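PDB 5DOZ: JamJ from Lyngbya majuscula, which probably reduces enoyl intermediates with NADPH as a polyketide synthase enoyl reductase, one linked to cyclopropane formation. Local coordinates for residues I137-A142 with H305-K310; V158-A163 with A170-A175; A192-Q197 with K328-V333. All blocks are in the same frame, centred on the assembly; numbering follows the deposited sequence.

Interaction 1: residues I137-A142 with H305-K310; sequences IPFFTA and HPLVYK. With NDP (NADPH dihydro-nicotinamide-adenine-dinucleotide phosphate), chain E.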
# COMPACT_ATOMS: atom_id res chain seq x y z
N ILE A 137 1.15 3.46 3.23
CA ILE A 137 0.87 2.90 1.90
C ILE A 137 -0.60 2.50 1.69
O ILE A 137 -1.18 2.89 0.68
CB ILE A 137 1.83 1.74 1.52
CG1 ILE A 137 3.28 2.23 1.43
CG2 ILE A 137 1.40 1.09 0.21
CD1 ILE A 137 3.50 3.52 0.68
N PRO A 138 -1.21 1.75 2.63
CA PRO A 138 -2.60 1.35 2.41
C PRO A 138 -3.55 2.53 2.24
O PRO A 138 -4.26 2.61 1.23
CB PRO A 138 -2.94 0.57 3.69
CG PRO A 138 -1.63 0.03 4.15
CD PRO A 138 -0.69 1.17 3.89
N PHE A 139 -3.57 3.45 3.21
CA PHE A 139 -4.49 4.57 3.18
C PHE A 139 -4.18 5.64 2.13
O PHE A 139 -5.11 6.17 1.53
CB PHE A 139 -4.66 5.19 4.58
CG PHE A 139 -5.65 4.45 5.44
CD1 PHE A 139 -7.01 4.74 5.34
CD2 PHE A 139 -5.24 3.47 6.32
CE1 PHE A 139 -7.94 4.07 6.13
CE2 PHE A 139 -6.16 2.79 7.11
CZ PHE A 139 -7.51 3.09 7.02
N PHE A 140 -2.90 5.94 1.92
CA PHE A 140 -2.52 6.90 0.87
C PHE A 140 -2.81 6.36 -0.53
O PHE A 140 -3.22 7.12 -1.41
CB PHE A 140 -1.05 7.32 0.98
CG PHE A 140 -0.76 8.28 2.11
CD1 PHE A 140 -1.13 7.99 3.42
CD2 PHE A 140 -0.10 9.47 1.86
CE1 PHE A 140 -0.86 8.86 4.45
CE2 PHE A 140 0.19 10.36 2.89
CZ PHE A 140 -0.19 10.05 4.19
N THR A 141 -2.61 5.06 -0.75
CA THR A 141 -2.96 4.43 -2.03
C THR A 141 -4.48 4.40 -2.21
O THR A 141 -4.99 4.76 -3.27
CB THR A 141 -2.40 2.99 -2.15
OG1 THR A 141 -0.98 3.01 -1.93
CG2 THR A 141 -2.69 2.40 -3.54
N ALA A 142 -5.19 3.97 -1.17
CA ALA A 142 -6.65 3.91 -1.20
C ALA A 142 -7.25 5.29 -1.40
O ALA A 142 -8.14 5.46 -2.24
CB ALA A 142 -7.20 3.27 0.07
N HIS A 305 -9.57 4.09 11.40
CA HIS A 305 -8.84 3.32 12.39
C HIS A 305 -7.63 2.62 11.78
O HIS A 305 -7.63 2.33 10.58
CB HIS A 305 -9.76 2.28 13.06
CG HIS A 305 -10.87 2.90 13.85
ND1 HIS A 305 -12.18 2.95 13.40
CD2 HIS A 305 -10.87 3.51 15.06
CE1 HIS A 305 -12.93 3.55 14.31
NE2 HIS A 305 -12.16 3.90 15.32
N PRO A 306 -6.59 2.36 12.59
CA PRO A 306 -5.49 1.51 12.14
C PRO A 306 -6.03 0.17 11.67
O PRO A 306 -7.09 -0.28 12.13
CB PRO A 306 -4.63 1.34 13.40
CG PRO A 306 -5.46 1.83 14.54
CD PRO A 306 -6.36 2.87 13.96
N LEU A 307 -5.32 -0.47 10.76
CA LEU A 307 -5.72 -1.78 10.26
C LEU A 307 -5.45 -2.87 11.31
O LEU A 307 -4.67 -2.66 12.24
CB LEU A 307 -4.98 -2.11 8.96
CG LEU A 307 -5.10 -1.13 7.78
CD1 LEU A 307 -4.32 -1.65 6.59
CD2 LEU A 307 -6.55 -0.86 7.40
N VAL A 308 -6.12 -4.01 11.15
CA VAL A 308 -5.78 -5.22 11.90
C VAL A 308 -4.38 -5.65 11.48
O VAL A 308 -4.03 -5.60 10.30
CB VAL A 308 -6.79 -6.36 11.62
CG1 VAL A 308 -6.30 -7.69 12.18
CG2 VAL A 308 -8.16 -6.02 12.19
N TYR A 309 -3.57 -6.06 12.45
CA TYR A 309 -2.19 -6.41 12.15
C TYR A 309 -1.66 -7.55 13.01
O TYR A 309 -2.13 -7.77 14.13
CB TYR A 309 -1.28 -5.18 12.27
CG TYR A 309 -1.10 -4.68 13.68
CD1 TYR A 309 -2.06 -3.87 14.29
CD2 TYR A 309 0.02 -5.04 14.43
CE1 TYR A 309 -1.91 -3.43 15.59
CE2 TYR A 309 0.18 -4.60 15.73
CZ TYR A 309 -0.78 -3.79 16.30
OH TYR A 309 -0.62 -3.35 17.59
N LYS A 310 -0.67 -8.26 12.47
CA LYS A 310 0.14 -9.20 13.23
C LYS A 310 1.57 -8.64 13.29
O LYS A 310 2.04 -8.03 12.33
CB LYS A 310 0.12 -10.58 12.57
CG LYS A 310 0.91 -11.65 13.32
CD LYS A 310 0.68 -13.05 12.77
CE LYS A 310 1.59 -14.05 13.48
NZ LYS A 310 1.25 -15.48 13.20
PA NDP E . -1.21 -7.79 0.33
O1A NDP E . -0.16 -8.88 0.20
O2A NDP E . -1.63 -7.30 1.69
O5B NDP E . -2.55 -8.27 -0.42
C5B NDP E . -2.55 -9.36 -1.34
C4B NDP E . -3.94 -9.97 -1.29
O4B NDP E . -4.23 -10.57 -2.55
C3B NDP E . -4.06 -11.08 -0.24
O3B NDP E . -4.59 -10.60 1.00
C2B NDP E . -5.06 -12.02 -0.86
O2B NDP E . -6.34 -11.71 -0.35
C1B NDP E . -5.08 -11.70 -2.35
N9A NDP E . -4.57 -12.83 -3.15
C8A NDP E . -3.49 -13.58 -2.88
N7A NDP E . -3.33 -14.53 -3.84
C5A NDP E . -4.32 -14.38 -4.73
C6A NDP E . -4.75 -15.03 -5.99
N6A NDP E . -4.05 -16.08 -6.50
N1A NDP E . -5.85 -14.56 -6.62
C2A NDP E . -6.56 -13.52 -6.13
N3A NDP E . -6.23 -12.88 -5.00
C4A NDP E . -5.14 -13.26 -4.27
O3 NDP E . -0.76 -6.55 -0.60
PN NDP E . -1.31 -5.04 -0.52
O1N NDP E . -2.74 -5.02 -0.08
O2N NDP E . -0.30 -4.20 0.22
O5D NDP E . -1.27 -4.57 -2.06
C5D NDP E . -2.00 -5.27 -3.08
C4D NDP E . -1.37 -5.03 -4.45
O4D NDP E . -1.25 -3.63 -4.72
C3D NDP E . 0.04 -5.58 -4.56
O3D NDP E . 0.18 -6.13 -5.87
C2D NDP E . 0.94 -4.37 -4.38
O2D NDP E . 2.23 -4.51 -4.98
C1D NDP E . 0.10 -3.27 -5.00
N1N NDP E . 0.39 -1.95 -4.44
C2N NDP E . 0.56 -0.93 -5.29
C3N NDP E . 0.56 0.39 -4.86
C7N NDP E . 0.50 1.51 -5.86
O7N NDP E . 0.97 2.60 -5.61
N7N NDP E . -0.08 1.27 -7.04
C4N NDP E . 0.77 0.69 -3.39
C5N NDP E . 0.46 -0.47 -2.57
C6N NDP E . 0.37 -1.76 -3.11
P2B NDP E . -7.52 -12.79 -0.36
O1X NDP E . -6.98 -13.97 0.42
O2X NDP E . -8.63 -12.04 0.32
O3X NDP E . -7.77 -13.07 -1.82
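Helix residues 137-142 pass the loop that leads into strand 309-313 at some distance, with Pro-138 CA and Leu-307 CA 9.0 Å apart, so side chains have to bridge the gap. Leu-307 does most of this with its forked end. Its CD1 comes to Pro-138 CB at 3.9 Å, the two side chains crossing at a slant, and its CD2 comes to Phe-139 CE2 at 3.7 Å as leucine and phenylalanine run past each other in opposite directions. Phe-139 also brings CZ within 3.6 Å of the backbone O of His-305, an oblique approach to the ring. Phe-299 also meets this ring edge-to-face. The helix face that looks to the coenzyme is different. Ile-137 CG2 lies 3.3 Å from C5N of the nicotinamide, and Thr-141 OG1 is 3.3 Å from C4N, the carbon that carries the hydride in NADPH. With chi1 at -55°, Thr-141 keeps OG1 beside its own backbone N, from where the hydroxyl donates to Ile-137 O over 2.6 Å, 28° off the carbonyl plane; Thr-141 N reaches the same oxygen from the other face. With a valine here, Ile-137 O would probably be left with the backbone N-H as its one donor of the two, and C4N would lose the oxygen beside it. The chemistry is thus split: apolar contact with Leu-307 covers Pro-138 and Phe-139, while the hydroxyl of Thr-141, bonded within its own helix turn, lies beside the nicotinamide.

Interaction 2: residues V158-A163 with A170-A175; sequences VLIHAA and AAIQLA. With NDP (NADPH dihydro-nicotinamide-adenine-dinucleotide phosphate), chain E.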
# COMPACT_ATOMS: atom_id res chain seq x y z
N VAL A 158 -18.96 0.45 -5.14
CA VAL A 158 -17.55 0.20 -5.39
C VAL A 158 -17.18 -1.26 -5.14
O VAL A 158 -17.59 -1.85 -4.14
CB VAL A 158 -16.63 1.15 -4.56
CG1 VAL A 158 -16.84 0.99 -3.06
CG2 VAL A 158 -15.16 0.95 -4.93
N LEU A 159 -16.43 -1.84 -6.07
CA LEU A 159 -15.86 -3.17 -5.87
C LEU A 159 -14.39 -3.06 -5.47
O LEU A 159 -13.60 -2.40 -6.15
CB LEU A 159 -16.01 -4.04 -7.13
CG LEU A 159 -15.22 -5.36 -7.19
CD1 LEU A 159 -15.77 -6.38 -6.20
CD2 LEU A 159 -15.22 -5.93 -8.61
N ILE A 160 -14.05 -3.71 -4.36
CA ILE A 160 -12.67 -3.80 -3.90
C ILE A 160 -12.24 -5.27 -3.89
O ILE A 160 -12.78 -6.08 -3.12
CB ILE A 160 -12.48 -3.18 -2.50
CG1 ILE A 160 -12.94 -1.71 -2.49
CG2 ILE A 160 -11.02 -3.29 -2.06
CD1 ILE A 160 -13.27 -1.17 -1.11
N HIS A 161 -11.27 -5.61 -4.74
CA HIS A 161 -10.75 -6.98 -4.84
C HIS A 161 -9.72 -7.31 -3.76
O HIS A 161 -9.03 -6.43 -3.26
CB HIS A 161 -10.11 -7.21 -6.22
CG HIS A 161 -11.08 -7.67 -7.27
ND1 HIS A 161 -11.97 -8.70 -7.05
CD2 HIS A 161 -11.26 -7.28 -8.55
CE1 HIS A 161 -12.69 -8.90 -8.15
NE2 HIS A 161 -12.27 -8.05 -9.07
N ALA A 162 -9.62 -8.59 -3.41
CA ALA A 162 -8.60 -9.06 -2.46
C ALA A 162 -8.55 -8.14 -1.23
O ALA A 162 -7.49 -7.67 -0.81
CB ALA A 162 -7.24 -9.13 -3.15
N ALA A 163 -9.73 -7.92 -0.65
CA ALA A 163 -9.97 -6.83 0.29
C ALA A 163 -9.49 -7.13 1.72
O ALA A 163 -9.68 -6.31 2.62
CB ALA A 163 -11.44 -6.44 0.27
N ALA A 170 -7.84 -0.75 3.80
CA ALA A 170 -7.93 0.71 3.92
C ALA A 170 -9.06 1.25 3.04
O ALA A 170 -9.88 2.06 3.49
CB ALA A 170 -6.61 1.37 3.57
N ALA A 171 -9.11 0.77 1.80
CA ALA A 171 -10.16 1.15 0.86
C ALA A 171 -11.56 0.84 1.40
O ALA A 171 -12.48 1.63 1.22
CB ALA A 171 -9.93 0.48 -0.49
N ILE A 172 -11.71 -0.31 2.06
CA ILE A 172 -12.94 -0.64 2.77
C ILE A 172 -13.33 0.49 3.72
O ILE A 172 -14.39 1.08 3.58
CB ILE A 172 -12.84 -1.98 3.53
CG1 ILE A 172 -12.93 -3.16 2.56
CG2 ILE A 172 -13.93 -2.10 4.59
CD1 ILE A 172 -12.50 -4.48 3.16
N GLN A 173 -12.45 0.80 4.68
CA GLN A 173 -12.69 1.88 5.64
C GLN A 173 -13.05 3.20 4.97
O GLN A 173 -13.97 3.88 5.39
CB GLN A 173 -11.48 2.09 6.55
CG GLN A 173 -11.39 1.09 7.69
CD GLN A 173 -10.46 1.56 8.79
OE1 GLN A 173 -10.72 2.57 9.45
NE2 GLN A 173 -9.37 0.83 9.01
N LEU A 174 -12.31 3.56 3.92
CA LEU A 174 -12.56 4.82 3.22
C LEU A 174 -13.91 4.83 2.51
O LEU A 174 -14.69 5.76 2.66
CB LEU A 174 -11.42 5.17 2.27
CG LEU A 174 -10.11 5.62 2.93
CD1 LEU A 174 -9.05 5.91 1.88
CD2 LEU A 174 -10.32 6.85 3.81
N ALA A 175 -14.19 3.77 1.75
CA ALA A 175 -15.44 3.68 0.99
C ALA A 175 -16.68 3.77 1.88
O ALA A 175 -17.63 4.48 1.54
CB ALA A 175 -15.46 2.42 0.14
PA NDP E . -1.21 -7.79 0.33
O1A NDP E . -0.16 -8.88 0.20
O2A NDP E . -1.63 -7.30 1.69
O5B NDP E . -2.55 -8.27 -0.42
C5B NDP E . -2.55 -9.36 -1.34
C4B NDP E . -3.94 -9.97 -1.29
O4B NDP E . -4.23 -10.57 -2.55
C3B NDP E . -4.06 -11.08 -0.24
O3B NDP E . -4.59 -10.60 1.00
C2B NDP E . -5.06 -12.02 -0.86
O2B NDP E . -6.34 -11.71 -0.35
C1B NDP E . -5.08 -11.70 -2.35
N9A NDP E . -4.57 -12.83 -3.15
C8A NDP E . -3.49 -13.58 -2.88
N7A NDP E . -3.33 -14.53 -3.84
C5A NDP E . -4.32 -14.38 -4.73
C6A NDP E . -4.75 -15.03 -5.99
N6A NDP E . -4.05 -16.08 -6.50
N1A NDP E . -5.85 -14.56 -6.62
C2A NDP E . -6.56 -13.52 -6.13
N3A NDP E . -6.23 -12.88 -5.00
C4A NDP E . -5.14 -13.26 -4.27
O3 NDP E . -0.76 -6.55 -0.60
PN NDP E . -1.31 -5.04 -0.52
O1N NDP E . -2.74 -5.02 -0.08
O2N NDP E . -0.30 -4.20 0.22
O5D NDP E . -1.27 -4.57 -2.06
C5D NDP E . -2.00 -5.27 -3.08
C4D NDP E . -1.37 -5.03 -4.45
O4D NDP E . -1.25 -3.63 -4.72
C3D NDP E . 0.04 -5.58 -4.56
O3D NDP E . 0.18 -6.13 -5.87
C2D NDP E . 0.94 -4.37 -4.38
O2D NDP E . 2.23 -4.51 -4.98
C1D NDP E . 0.10 -3.27 -5.00
N1N NDP E . 0.39 -1.95 -4.44
C2N NDP E . 0.56 -0.93 -5.29
C3N NDP E . 0.56 0.39 -4.86
C7N NDP E . 0.50 1.51 -5.86
O7N NDP E . 0.97 2.60 -5.61
N7N NDP E . -0.08 1.27 -7.04
C4N NDP E . 0.77 0.69 -3.39
C5N NDP E . 0.46 -0.47 -2.57
C6N NDP E . 0.37 -1.76 -3.11
P2B NDP E . -7.52 -12.79 -0.36
O1X NDP E . -6.98 -13.97 0.42
O2X NDP E . -8.63 -12.04 0.32
O3X NDP E . -7.77 -13.07 -1.82
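Strand 158-160 and helix 170-175 run nearly antiparallel, their axes 9.6 Å apart at closest and 161° between their directions, with Ile-160 CA facing Ala-171 CA at 7.3 Å. Ala-171 and Ala-175 turn only methyl groups to the strand, consistent with this spacing. Ile-160 has more of its surface covered by the other segment than any other residue here: with CG1 beside its backbone N (chi1 -57°) and the chain extended beyond, its CD1 lies against the helix backbone, 3.6 Å from Ile-172 N, and 3.8 Å from the methyl of Ala-171. Two residues back along the strand, on the same side, Val-158 sets CG1 in the crowded position between N and carbonyl carbon, which brings it to Ala-175 CB at 3.8 Å. Past the strand end, Ala-163 receives the tip of Ile-172: this side chain leaves the helix at a slant, but its CD1 swings in to 3.6 Å from Ala-163 CB and lies close to the carbonyl oxygen too. That oxygen is satisfied by a hydrogen bond from Gln-169 NE2. Every residue that touches is buried, and all side-chain contacts between the segments are aliphatic. Phe-227 of the neighbouring strand 223-228 packs on both Ile-160 and Ala-171, extending the same apolar layer. Between strand and helix the chain bends at Ala-162, whose backbone takes a left-handed conformation and whose CB comes 3.4 Å from the ribose oxygen O4B of NADPH. The helix leads on to strand 181-186, parallel to the first, and Thr-167 near its start is hydrogen-bonded to the coenzyme. This is the opening beta-alpha-beta crossover of a Rossmann fold, with the dinucleotide bound where strand turns into helix.

Interaction 3: residues A192-Q197 with K328-V333; sequences AVLREQ and KHIGRV. With NDP (NADPH dihydro-nicotinamide-adenine-dinucleotide phosphate), chain E.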
# COMPACT_ATOMS: atom_id res chain seq x y z
N ALA A 192 -15.83 -14.72 6.57
CA ALA A 192 -16.54 -14.38 7.80
C ALA A 192 -16.04 -13.06 8.40
O ALA A 192 -16.84 -12.17 8.69
CB ALA A 192 -16.46 -15.51 8.82
N VAL A 193 -14.73 -12.93 8.56
CA VAL A 193 -14.12 -11.72 9.13
C VAL A 193 -14.52 -10.44 8.37
O VAL A 193 -14.81 -9.42 9.00
CB VAL A 193 -12.58 -11.85 9.23
CG1 VAL A 193 -11.95 -10.53 9.65
CG2 VAL A 193 -12.21 -12.94 10.23
N LEU A 194 -14.56 -10.51 7.04
CA LEU A 194 -14.97 -9.36 6.24
C LEU A 194 -16.48 -9.09 6.32
O LEU A 194 -16.91 -7.94 6.33
CB LEU A 194 -14.49 -9.50 4.79
CG LEU A 194 -13.07 -8.97 4.52
CD1 LEU A 194 -11.99 -9.88 5.10
CD2 LEU A 194 -12.84 -8.76 3.03
N ARG A 195 -17.27 -10.15 6.39
CA ARG A 195 -18.69 -10.03 6.66
C ARG A 195 -18.90 -9.36 8.02
O ARG A 195 -19.72 -8.45 8.15
CB ARG A 195 -19.35 -11.41 6.61
CG ARG A 195 -20.72 -11.45 5.95
CD ARG A 195 -20.83 -12.59 4.94
NE ARG A 195 -20.31 -13.85 5.47
CZ ARG A 195 -19.90 -14.87 4.73
NH1 ARG A 195 -19.93 -14.81 3.40
NH2 ARG A 195 -19.44 -15.97 5.32
N GLU A 196 -18.11 -9.79 9.01
CA GLU A 196 -18.15 -9.23 10.37
C GLU A 196 -17.54 -7.83 10.49
O GLU A 196 -17.68 -7.17 11.53
CB GLU A 196 -17.47 -10.20 11.35
CG GLU A 196 -18.30 -11.44 11.65
CD GLU A 196 -17.49 -12.59 12.23
OE1 GLU A 196 -16.40 -12.36 12.78
OE2 GLU A 196 -17.96 -13.75 12.13
N GLN A 197 -16.86 -7.36 9.44
CA GLN A 197 -16.32 -6.00 9.41
C GLN A 197 -17.40 -4.97 9.07
O GLN A 197 -17.25 -3.78 9.36
CB GLN A 197 -15.12 -5.89 8.46
CG GLN A 197 -13.81 -6.34 9.09
CD GLN A 197 -12.60 -6.19 8.17
OE1 GLN A 197 -12.72 -5.81 7.00
NE2 GLN A 197 -11.42 -6.49 8.70
N LYS A 328 -2.24 -15.46 4.04
CA LYS A 328 -3.39 -15.89 4.86
C LYS A 328 -3.83 -14.82 5.87
O LYS A 328 -4.78 -15.02 6.63
CB LYS A 328 -3.08 -17.21 5.59
CG LYS A 328 -2.79 -18.41 4.68
CD LYS A 328 -2.34 -19.61 5.49
CE LYS A 328 -2.35 -20.89 4.67
NZ LYS A 328 -1.23 -20.97 3.68
N HIS A 329 -3.13 -13.68 5.84
CA HIS A 329 -3.33 -12.56 6.76
C HIS A 329 -4.53 -11.70 6.40
O HIS A 329 -4.96 -11.64 5.25
CB HIS A 329 -2.09 -11.67 6.72
CG HIS A 329 -1.93 -10.93 5.42
ND1 HIS A 329 -1.53 -11.55 4.26
CD2 HIS A 329 -2.15 -9.63 5.10
CE1 HIS A 329 -1.50 -10.67 3.28
NE2 HIS A 329 -1.87 -9.50 3.76
N ILE A 330 -5.06 -11.00 7.41
CA ILE A 330 -6.00 -9.91 7.17
C ILE A 330 -5.43 -8.61 7.73
O ILE A 330 -5.18 -8.49 8.93
CB ILE A 330 -7.41 -10.22 7.74
CG1 ILE A 330 -8.05 -11.36 6.93
CG2 ILE A 330 -8.29 -8.98 7.71
CD1 ILE A 330 -9.26 -11.98 7.57
N GLY A 331 -5.20 -7.65 6.84
CA GLY A 331 -4.64 -6.36 7.22
C GLY A 331 -3.15 -6.26 6.92
O GLY A 331 -2.73 -6.46 5.78
N ARG A 332 -2.37 -5.97 7.96
CA ARG A 332 -0.94 -5.67 7.85
C ARG A 332 -0.02 -6.60 8.64
O ARG A 332 -0.39 -7.14 9.68
CB ARG A 332 -0.67 -4.21 8.27
CG ARG A 332 -0.64 -3.22 7.12
CD ARG A 332 0.68 -3.34 6.38
NE ARG A 332 0.96 -2.27 5.43
CZ ARG A 332 0.92 -2.41 4.11
NH1 ARG A 332 1.24 -1.39 3.33
NH2 ARG A 332 0.57 -3.57 3.57
N VAL A 333 1.19 -6.78 8.11
CA VAL A 333 2.25 -7.54 8.77
C VAL A 333 3.38 -6.57 9.10
O VAL A 333 3.97 -5.97 8.19
CB VAL A 333 2.77 -8.69 7.88
CG1 VAL A 333 3.90 -9.45 8.56
CG2 VAL A 333 1.64 -9.63 7.50
PA NDP E . -1.21 -7.79 0.33
O1A NDP E . -0.16 -8.88 0.20
O2A NDP E . -1.63 -7.30 1.69
O5B NDP E . -2.55 -8.27 -0.42
C5B NDP E . -2.55 -9.36 -1.34
C4B NDP E . -3.94 -9.97 -1.29
O4B NDP E . -4.23 -10.57 -2.55
C3B NDP E . -4.06 -11.08 -0.24
O3B NDP E . -4.59 -10.60 1.00
C2B NDP E . -5.06 -12.02 -0.86
O2B NDP E . -6.34 -11.71 -0.35
C1B NDP E . -5.08 -11.70 -2.35
N9A NDP E . -4.57 -12.83 -3.15
C8A NDP E . -3.49 -13.58 -2.88
N7A NDP E . -3.33 -14.53 -3.84
C5A NDP E . -4.32 -14.38 -4.73
C6A NDP E . -4.75 -15.03 -5.99
N6A NDP E . -4.05 -16.08 -6.50
N1A NDP E . -5.85 -14.56 -6.62
C2A NDP E . -6.56 -13.52 -6.13
N3A NDP E . -6.23 -12.88 -5.00
C4A NDP E . -5.14 -13.26 -4.27
O3 NDP E . -0.76 -6.55 -0.60
PN NDP E . -1.31 -5.04 -0.52
O1N NDP E . -2.74 -5.02 -0.08
O2N NDP E . -0.30 -4.20 0.22
O5D NDP E . -1.27 -4.57 -2.06
C5D NDP E . -2.00 -5.27 -3.08
C4D NDP E . -1.37 -5.03 -4.45
O4D NDP E . -1.25 -3.63 -4.72
C3D NDP E . 0.04 -5.58 -4.56
O3D NDP E . 0.18 -6.13 -5.87
C2D NDP E . 0.94 -4.37 -4.38
O2D NDP E . 2.23 -4.51 -4.98
C1D NDP E . 0.10 -3.27 -5.00
N1N NDP E . 0.39 -1.95 -4.44
C2N NDP E . 0.56 -0.93 -5.29
C3N NDP E . 0.56 0.39 -4.86
C7N NDP E . 0.50 1.51 -5.86
O7N NDP E . 0.97 2.60 -5.61
N7N NDP E . -0.08 1.27 -7.04
C4N NDP E . 0.77 0.69 -3.39
C5N NDP E . 0.46 -0.47 -2.57
C6N NDP E . 0.37 -1.76 -3.11
P2B NDP E . -7.52 -12.79 -0.36
O1X NDP E . -6.98 -13.97 0.42
O2X NDP E . -8.63 -12.04 0.32
O3X NDP E . -7.77 -13.07 -1.82
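Ile-330 meets helix 191-198 with its CD1, tip to tip with Val-193: CG1 of the valine is 3.7 Å away. The methyl gets there because the isoleucine is extended beyond CG1 (chi2 165°), and Leu-194 CD1 adds a looser contact to it at 4.2 Å. On the other branch, Ile-330 CG2 slides past Gln-197, whose NE2 lies 4.1 Å off but is hydrogen-bonded to Gln-169 OE1. Gln-169, on helix 166-177, also touches Ile-330 and Leu-194. The flanking residues turn to NADPH instead. His-329 gives NE2-H to O2A of the adenosine-side phosphate, 3.0 Å and 159° at the hydrogen, with the oxygen at the ring's edge near its plane. Holding CG between backbone N and carbonyl carbon (chi1 69°) aims the imidazole this way, while Lys-190 NZ binds the histidine's carbonyl. At Gly-331 the backbone bends so that a CB would press on Ile-330 O; Gly-331 also bonds through its backbone to Ser-164. Arg-332 places NH2 3.5 Å from O2N on the second phosphate, edge on, its NH1 paired with Glu-79 in a salt bridge. Apolar contact thus joins the loop to helix 191-198 of the nucleotide-binding part, while His-329 donates a hydrogen bond to the diphosphate and the nearby guanidinium of Arg-332 would probably offset part of its negative charge.

Interaction 2 is fully buried and aliphatic in all its side-chain pairs, lying within one Rossmann crossover; interaction 1 is also largely buried but adds an aromatic ring, and interaction 3 is partly exposed and joins helix 191-198 to the loop before strand 332-336. Interactions 1 and 3 share a sheet, since Val-308 O and Lys-310 N pair with the backbone of Arg-332, and Arg-332 NH1 packs on Pro-138. Helix 166-177 joins interaction 2 to both others: Gln-173 OE1 binds His-305 N and Ala-170 packs on Pro-138, while Ile-172 touches Leu-194. All three reach NADPH at different places: nicotinamide in interaction 1, diphosphate in interaction 3, adenosine ribose in interaction 2.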